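Long-range contacts in shikimate 5-dehydrogenase AroE (5-dehydroshikimate reductase) (Mycobacterium tuberculosis, PDB 4P4L), which probably catalyses the NADP-dependent interconversion of 3-dehydroshikimate and shikimate, the fourth of seven steps on the way to chorismate: residues 60-65 with 90-95; 128-133 with 155-160. All blocks are in the same frame, centred on the assembly; numbering follows the deposited sequence.

Contact 1 (60-65 with 90-95). With SKM ((3R,4S,5R)-3,4,5-trihydroxycyclohex-1-ene-1-carboxylic acid), chain D.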
ATOM      1  N   VAL A  60       8.063   1.041  20.004  1.00 33.65           N
ATOM      2  CA  VAL A  60       7.768  -0.367  19.716  1.00 33.44           C
ATOM      3  C   VAL A  60       7.891  -0.642  18.230  1.00 31.89           C
ATOM      4  O   VAL A  60       8.132  -1.776  17.795  1.00 33.85           O
ATOM      5  CB  VAL A  60       6.369  -0.768  20.207  1.00 36.80           C
ATOM      6  CG1 VAL A  60       6.317  -0.739  21.722  1.00 39.58           C
ATOM      7  CG2 VAL A  60       5.282   0.149  19.601  1.00 34.52           C
ATOM      8  N   GLY A  61       7.718   0.405  17.439  1.00 29.42           N
ATOM      9  CA  GLY A  61       7.758   0.242  16.000  1.00 28.93           C
ATOM     10  C   GLY A  61       7.471   1.543  15.286  1.00 29.99           C
ATOM     11  O   GLY A  61       7.069   2.540  15.910  1.00 31.83           O
ATOM     12  N   VAL A  62       7.678   1.546  13.977  1.00 27.39           N
ATOM     13  CA  VAL A  62       7.319   2.705  13.200  1.00 29.40           C
ATOM     14  C   VAL A  62       6.788   2.295  11.824  1.00 28.05           C
ATOM     15  O   VAL A  62       7.221   1.279  11.261  1.00 24.20           O
ATOM     16  CB  VAL A  62       8.512   3.678  13.104  1.00 33.21           C
ATOM     17  CG1 VAL A  62       9.591   3.125  12.170  1.00 32.67           C
ATOM     18  CG2 VAL A  62       8.039   5.037  12.675  1.00 36.73           C
ATOM     19  N   SER A  63       5.806   3.055  11.330  1.00 25.71           N
ATOM     20  CA  SER A  63       5.361   2.957   9.948  1.00 25.62           C
ATOM     21  C   SER A  63       6.313   3.754   9.062  1.00 27.66           C
ATOM     22  O   SER A  63       6.887   4.774   9.496  1.00 28.82           O
ATOM     23  CB  SER A  63       3.942   3.499   9.801  1.00 24.85           C
ATOM     24  OG  SER A  63       3.065   2.889  10.740  1.00 27.57           O
ATOM     25  N   VAL A  64       6.531   3.282   7.835  1.00 27.34           N
ATOM     26  CA  VAL A  64       7.449   3.981   6.936  1.00 25.93           C
ATOM     27  C   VAL A  64       6.742   4.173   5.622  1.00 28.84           C
ATOM     28  O   VAL A  64       6.283   3.197   5.010  1.00 29.98           O
ATOM     29  CB  VAL A  64       8.738   3.182   6.686  1.00 26.39           C
ATOM     30  CG1 VAL A  64       9.659   3.954   5.692  1.00 24.58           C
ATOM     31  CG2 VAL A  64       9.448   2.920   7.984  1.00 26.41           C
ATOM     32  N   THR A  65       6.625   5.417   5.183  1.00 28.88           N
ATOM     33  CA  THR A  65       6.017   5.652   3.896  1.00 30.84           C
ATOM     34  C   THR A  65       7.089   6.190   2.940  1.00 32.26           C
ATOM     35  O   THR A  65       8.281   6.155   3.282  1.00 33.20           O
ATOM     36  CB  THR A  65       4.767   6.557   3.995  1.00 34.33           C
ATOM     37  OG1 THR A  65       4.109   6.609   2.717  1.00 38.60           O
ATOM     38  CG2 THR A  65       5.137   7.969   4.438  1.00 34.73           C
ATOM     39  N   ASN A  90       7.185  -1.216   4.732  1.00 25.92           N
ATOM     40  CA  ASN A  90       6.511  -0.041   5.266  1.00 25.55           C
ATOM     41  C   ASN A  90       6.389  -0.133   6.788  1.00 25.54           C
ATOM     42  O   ASN A  90       5.747   0.712   7.421  1.00 26.09           O
ATOM     43  CB  ASN A  90       5.133   0.095   4.634  1.00 26.27           C
ATOM     44  CG  ASN A  90       4.164  -0.945   5.164  1.00 24.76           C
ATOM     45  OD1 ASN A  90       4.581  -2.047   5.544  1.00 25.65           O
ATOM     46  ND2 ASN A  90       2.881  -0.582   5.254  1.00 21.78           N
ATOM     47  N   THR A  91       7.023  -1.148   7.373  1.00 24.25           N
ATOM     48  CA  THR A  91       6.847  -1.438   8.793  1.00 26.34           C
ATOM     49  C   THR A  91       8.153  -1.895   9.443  1.00 29.45           C
ATOM     50  O   THR A  91       8.751  -2.875   8.995  1.00 30.68           O
ATOM     51  CB  THR A  91       5.794  -2.557   8.992  1.00 25.86           C
ATOM     52  OG1 THR A  91       4.605  -2.233   8.255  1.00 26.11           O
ATOM     53  CG2 THR A  91       5.442  -2.712  10.490  1.00 27.24           C
ATOM     54  N   LEU A  92       8.596  -1.177  10.479  1.00 28.90           N
ATOM     55  CA  LEU A  92       9.701  -1.626  11.325  1.00 28.63           C
ATOM     56  C   LEU A  92       9.181  -1.919  12.742  1.00 31.13           C
ATOM     57  O   LEU A  92       8.469  -1.097  13.329  1.00 32.44           O
ATOM     58  CB  LEU A  92      10.786  -0.561  11.381  1.00 29.02           C
ATOM     59  CG  LEU A  92      11.442  -0.277  10.028  1.00 28.31           C
ATOM     60  CD1 LEU A  92      12.326   0.971  10.110  1.00 27.86           C
ATOM     61  CD2 LEU A  92      12.259  -1.510   9.632  1.00 25.98           C
ATOM     62  N   VAL A  93       9.539  -3.079  13.288  1.00 30.82           N
ATOM     63  CA  VAL A  93       9.040  -3.521  14.593  1.00 32.62           C
ATOM     64  C   VAL A  93      10.246  -3.844  15.453  1.00 36.15           C
ATOM     65  O   VAL A  93      11.106  -4.629  15.042  1.00 35.56           O
ATOM     66  CB  VAL A  93       8.153  -4.797  14.461  1.00 27.43           C
ATOM     67  CG1 VAL A  93       7.659  -5.297  15.834  1.00 27.50           C
ATOM     68  CG2 VAL A  93       6.980  -4.520  13.532  1.00 28.89           C
ATOM     69  N   ARG A  94      10.329  -3.242  16.640  1.00 38.53           N
ATOM     70  CA  ARG A  94      11.459  -3.524  17.518  1.00 41.05           C
ATOM     71  C   ARG A  94      11.415  -4.984  17.993  1.00 43.05           C
ATOM     72  O   ARG A  94      10.332  -5.521  18.258  1.00 43.52           O
ATOM     73  CB  ARG A  94      11.499  -2.559  18.710  1.00 43.02           C
ATOM     74  CG  ARG A  94      12.851  -2.563  19.418  1.00 47.64           C
ATOM     75  CD  ARG A  94      12.831  -1.815  20.740  1.00 52.52           C
ATOM     76  NE  ARG A  94      12.916  -0.366  20.572  1.00 53.74           N
ATOM     77  CZ  ARG A  94      14.045   0.285  20.308  1.00 55.42           C
ATOM     78  NH1 ARG A  94      15.185  -0.383  20.150  1.00 55.28           N
ATOM     79  NH2 ARG A  94      14.036   1.605  20.184  1.00 56.04           N
ATOM     80  N   THR A  95      12.586  -5.623  18.055  1.00 44.69           N
ATOM     81  CA  THR A  95      12.737  -7.008  18.525  1.00 49.41           C
ATOM     82  C   THR A  95      13.782  -7.001  19.651  1.00 53.60           C
ATOM     83  O   THR A  95      14.369  -5.949  19.915  1.00 53.22           O
ATOM     84  CB  THR A  95      13.210  -7.922  17.383  1.00 50.83           C
ATOM     85  OG1 THR A  95      14.519  -7.516  16.963  1.00 53.21           O
ATOM     86  CG2 THR A  95      12.244  -7.851  16.196  1.00 48.39           C
TER
HETATM   87  O12 SKM D 301       2.548   1.900   3.736  1.00 33.67           O
HETATM   88  C8  SKM D 301       1.773   2.991   4.249  1.00 30.67           C
HETATM   89  C6  SKM D 301       1.626   3.998   3.139  1.00 33.67           C
HETATM   90  O7  SKM D 301       2.869   4.196   2.497  1.00 37.35           O
HETATM   91  C5  SKM D 301       1.225   5.260   3.705  1.00 31.58           C
HETATM   92  C4  SKM D 301       1.191   5.580   4.998  1.00 32.56           C
HETATM   93  C1  SKM D 301       0.744   6.971   5.386  1.00 33.18           C
HETATM   94  O2  SKM D 301       0.790   7.318   6.597  1.00 31.86           O
HETATM   95  O3  SKM D 301       0.344   7.765   4.488  1.00 35.95           O
HETATM   96  C10 SKM D 301       1.610   4.610   6.137  1.00 26.22           C
HETATM   97  C9  SKM D 301       2.477   3.506   5.468  1.00 29.07           C
HETATM   98  O11 SKM D 301       2.595   2.520   6.444  1.00 28.95           O
HETATM   99  O   HOH W   1       8.123  -3.943  19.268  1.00 34.36           O
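One end of the shikimate site is built on an antiparallel strand pair in the substrate-binding domain, where strands 61-64 and 91-95 run at 169°, the first ending and the second beginning beside the bound ligand. Val62 and Leu92 form the hydrogen-bonded pair: Val62 N reaches Leu92 O at 2.8 Å, and Leu92 N returns a bond to Val62 O at 2.9 Å. Arg94 N to Val60 O (2.9 Å) closes the far end. Gly61 opposite Val93 and Ser63 opposite Thr91 are the non-hydrogen-bonded pairs. On the Val62 face, CG1 of Val62 sits 4.0 Å from Leu92 CB, the two side chains lying alongside. At the ligand end Val64 N donates to Asn90 O (2.7 Å). With CG of Asn90 tucked between its own N and C (chi1 73°), its ND2 is directed to shikimate, giving O12 a 2.9 Å bond and O11 a weak one. Thr65 OG1 bonds shikimate O7 at 2.7 Å. Asn90 OD1 accepts from Thr91 OG1 and Thr104 N, which fixes the flip of the amide. Helix 69-75 packs Ala72 on Val64 and Leu92, helix 236-252 lies against Ser63 and Val93, and strands 7-12 and 98-102 flank the pair.

Contact 2 (128-133 with 155-160); sequences TAPAAV and ARLVDL
Leu157 pushes its branched end between Ala129 and Val133, side chains one helical turn apart on the neighbouring helix. The two helices, 129-138 and 151-163, belong to the Rossmann-like half of the enzyme and follow successive strands of its parallel sheet. Ala129 falls in a GxGxxA sequence with Gly124 and Gly126, consistent with the dinucleotide-binding turn of such folds, so this packing begins in the first turn of the helix that follows it. The short segments run nearly parallel, crossing at -24° with axes 9.9 Å apart, and the interface is entirely apolar between side chains. CD1 of Leu157 meets the methyl of Ala129 at 3.7 Å. Its other branch, CD2, lies 3.7 Å from Val133 CG2 and also approaches the backbone of Pro130, with CA at 3.8 Å. That forked grip comes with a chi1 of -107°, well away from a staggered value, which may reflect some strain or simply how the side chain was modelled. Beneath the pair, Val146 of strand 143-147 touches Leu157 and Ile144 touches Val133, while Val86 and Leu85 of helix 81-86 reach Pro130 and Leu160. Leu160, one turn further on, carries its CG anti to the backbone N (chi1 165°), which extends the chain across to Pro130; there CD2 rests 4.0 Å from Pro130 CB and 3.7 Å from Pro130 O.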
ATOM      1  N   THR A 128       3.737   1.111  -4.693  1.00 34.93           N
ATOM      2  CA  THR A 128       3.061  -0.036  -4.114  1.00 34.26           C
ATOM      3  C   THR A 128       2.653  -1.072  -5.165  1.00 31.82           C
ATOM      4  O   THR A 128       1.967  -2.036  -4.835  1.00 27.32           O
ATOM      5  CB  THR A 128       1.861   0.378  -3.265  1.00 33.79           C
ATOM      6  OG1 THR A 128       0.882   1.008  -4.095  1.00 32.59           O
ATOM      7  CG2 THR A 128       2.309   1.348  -2.172  1.00 36.33           C
ATOM      8  N   ALA A 129       3.101  -0.894  -6.412  1.00 29.80           N
ATOM      9  CA  ALA A 129       2.816  -1.893  -7.453  1.00 30.57           C
ATOM     10  C   ALA A 129       3.227  -3.343  -7.112  1.00 31.23           C
ATOM     11  O   ALA A 129       2.424  -4.276  -7.327  1.00 33.02           O
ATOM     12  CB  ALA A 129       3.389  -1.464  -8.814  1.00 32.06           C
ATOM     13  N   PRO A 130       4.469  -3.552  -6.599  1.00 30.28           N
ATOM     14  CA  PRO A 130       4.806  -4.933  -6.213  1.00 32.08           C
ATOM     15  C   PRO A 130       3.847  -5.493  -5.146  1.00 32.84           C
ATOM     16  O   PRO A 130       3.424  -6.645  -5.261  1.00 34.15           O
ATOM     17  CB  PRO A 130       6.213  -4.807  -5.626  1.00 32.83           C
ATOM     18  CG  PRO A 130       6.808  -3.582  -6.300  1.00 33.99           C
ATOM     19  CD  PRO A 130       5.627  -2.640  -6.462  1.00 31.21           C
ATOM     20  N   ALA A 131       3.503  -4.697  -4.137  1.00 32.79           N
ATOM     21  CA  ALA A 131       2.501  -5.135  -3.152  1.00 33.17           C
ATOM     22  C   ALA A 131       1.167  -5.450  -3.822  1.00 34.18           C
ATOM     23  O   ALA A 131       0.467  -6.395  -3.427  1.00 36.72           O
ATOM     24  CB  ALA A 131       2.310  -4.086  -2.052  1.00 31.67           C
ATOM     25  N   ALA A 132       0.799  -4.652  -4.821  1.00 31.41           N
ATOM     26  CA  ALA A 132      -0.482  -4.869  -5.490  1.00 31.59           C
ATOM     27  C   ALA A 132      -0.488  -6.218  -6.197  1.00 36.20           C
ATOM     28  O   ALA A 132      -1.487  -6.938  -6.159  1.00 40.28           O
ATOM     29  CB  ALA A 132      -0.796  -3.731  -6.463  1.00 28.73           C
ATOM     30  N   VAL A 133       0.623  -6.561  -6.846  1.00 35.75           N
ATOM     31  CA  VAL A 133       0.751  -7.867  -7.513  1.00 34.98           C
ATOM     32  C   VAL A 133       0.616  -9.024  -6.524  1.00 37.36           C
ATOM     33  O   VAL A 133      -0.113  -9.997  -6.783  1.00 37.48           O
ATOM     34  CB  VAL A 133       2.088  -7.999  -8.259  1.00 34.61           C
ATOM     35  CG1 VAL A 133       2.304  -9.451  -8.751  1.00 33.91           C
ATOM     36  CG2 VAL A 133       2.126  -7.043  -9.428  1.00 34.82           C
ATOM     37  N   ALA A 155       9.435  -5.012 -16.169  1.00 59.58           N
ATOM     38  CA  ALA A 155      10.009  -6.339 -16.370  1.00 60.93           C
ATOM     39  C   ALA A 155      10.185  -7.058 -15.032  1.00 59.65           C
ATOM     40  O   ALA A 155       9.846  -8.235 -14.895  1.00 58.95           O
ATOM     41  CB  ALA A 155      11.333  -6.242 -17.100  1.00 65.87           C
ATOM     42  N   ARG A 156      10.718  -6.347 -14.044  1.00 60.04           N
ATOM     43  CA  ARG A 156      10.889  -6.917 -12.710  1.00 59.91           C
ATOM     44  C   ARG A 156       9.537  -7.239 -12.082  1.00 55.74           C
ATOM     45  O   ARG A 156       9.399  -8.197 -11.314  1.00 54.19           O
ATOM     46  CB  ARG A 156      11.693  -5.962 -11.826  1.00 60.44           C
ATOM     47  CG  ARG A 156      13.059  -5.616 -12.419  1.00 65.41           C
ATOM     48  CD  ARG A 156      13.910  -4.796 -11.461  1.00 68.23           C
ATOM     49  NE  ARG A 156      14.180  -5.500 -10.208  1.00 71.60           N
ATOM     50  CZ  ARG A 156      13.861  -5.037  -9.000  1.00 71.88           C
ATOM     51  NH1 ARG A 156      13.262  -3.857  -8.874  1.00 70.83           N
ATOM     52  NH2 ARG A 156      14.142  -5.750  -7.913  1.00 72.81           N
ATOM     53  N   LEU A 157       8.533  -6.440 -12.423  1.00 53.14           N
ATOM     54  CA  LEU A 157       7.191  -6.673 -11.915  1.00 50.59           C
ATOM     55  C   LEU A 157       6.626  -7.987 -12.439  1.00 50.94           C
ATOM     56  O   LEU A 157       6.148  -8.812 -11.655  1.00 50.93           O
ATOM     57  CB  LEU A 157       6.259  -5.515 -12.265  1.00 48.24           C
ATOM     58  CG  LEU A 157       5.892  -4.633 -11.081  1.00 45.46           C
ATOM     59  CD1 LEU A 157       4.787  -3.665 -11.463  1.00 42.57           C
ATOM     60  CD2 LEU A 157       5.490  -5.491  -9.875  1.00 44.08           C
ATOM     61  N   VAL A 158       6.683  -8.184 -13.757  1.00 52.00           N
ATOM     62  CA  VAL A 158       6.148  -9.411 -14.343  1.00 54.83           C
ATOM     63  C   VAL A 158       6.868 -10.626 -13.764  1.00 57.61           C
ATOM     64  O   VAL A 158       6.251 -11.664 -13.506  1.00 59.25           O
ATOM     65  CB  VAL A 158       6.159  -9.406 -15.905  1.00 65.65           C
ATOM     66  CG1 VAL A 158       7.387  -8.734 -16.444  1.00 68.07           C
ATOM     67  CG2 VAL A 158       6.075 -10.811 -16.455  1.00 68.79           C
ATOM     68  N   ASP A 159       8.165 -10.477 -13.523  1.00 58.82           N
ATOM     69  CA  ASP A 159       8.938 -11.551 -12.914  1.00 61.90           C
ATOM     70  C   ASP A 159       8.385 -11.959 -11.546  1.00 57.48           C
ATOM     71  O   ASP A 159       8.292 -13.149 -11.243  1.00 58.27           O
ATOM     72  CB  ASP A 159      10.402 -11.143 -12.790  1.00 66.56           C
ATOM     73  CG  ASP A 159      11.256 -12.247 -12.226  1.00 72.15           C
ATOM     74  OD1 ASP A 159      11.652 -13.144 -12.999  1.00 76.92           O
ATOM     75  OD2 ASP A 159      11.522 -12.222 -11.005  1.00 72.08           O
ATOM     76  N   LEU A 160       8.009 -10.971 -10.733  1.00 52.42           N
ATOM     77  CA  LEU A 160       7.472 -11.239  -9.403  1.00 49.78           C
ATOM     78  C   LEU A 160       6.133 -11.932  -9.532  1.00 50.60           C
ATOM     79  O   LEU A 160       5.869 -12.918  -8.839  1.00 51.41           O
ATOM     80  CB  LEU A 160       7.295  -9.942  -8.611  1.00 44.90           C
ATOM     81  CG  LEU A 160       6.416 -10.017  -7.355  1.00 41.31           C
ATOM     82  CD1 LEU A 160       7.044 -10.937  -6.312  1.00 44.48           C
ATOM     83  CD2 LEU A 160       6.187  -8.631  -6.775  1.00 36.13           C
TER

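Overall arrangement
Contact 1 closes before contact 2 opens, so the two follow each other along the chain, one in each half of the enzyme. Their centres are 23 Å apart and their nearest atoms about 7 Å apart. Contact 1 joins neighbouring strands of the mixed sheet of the substrate-binding domain; contact 2 joins helices packed on the parallel sheet. Helix 105-113 links the halves: its Asp105 bonds shikimate and touches Thr128 and Ala131 of 128-133. Helix 81-86, from the first half, reaches across to contact 2. Shikimate lies beside contact 1 and the probable NADP site, at the glycine-rich turn before 128-133, beside contact 2, as expected of a two-domain dehydrogenase with its active site between the halves.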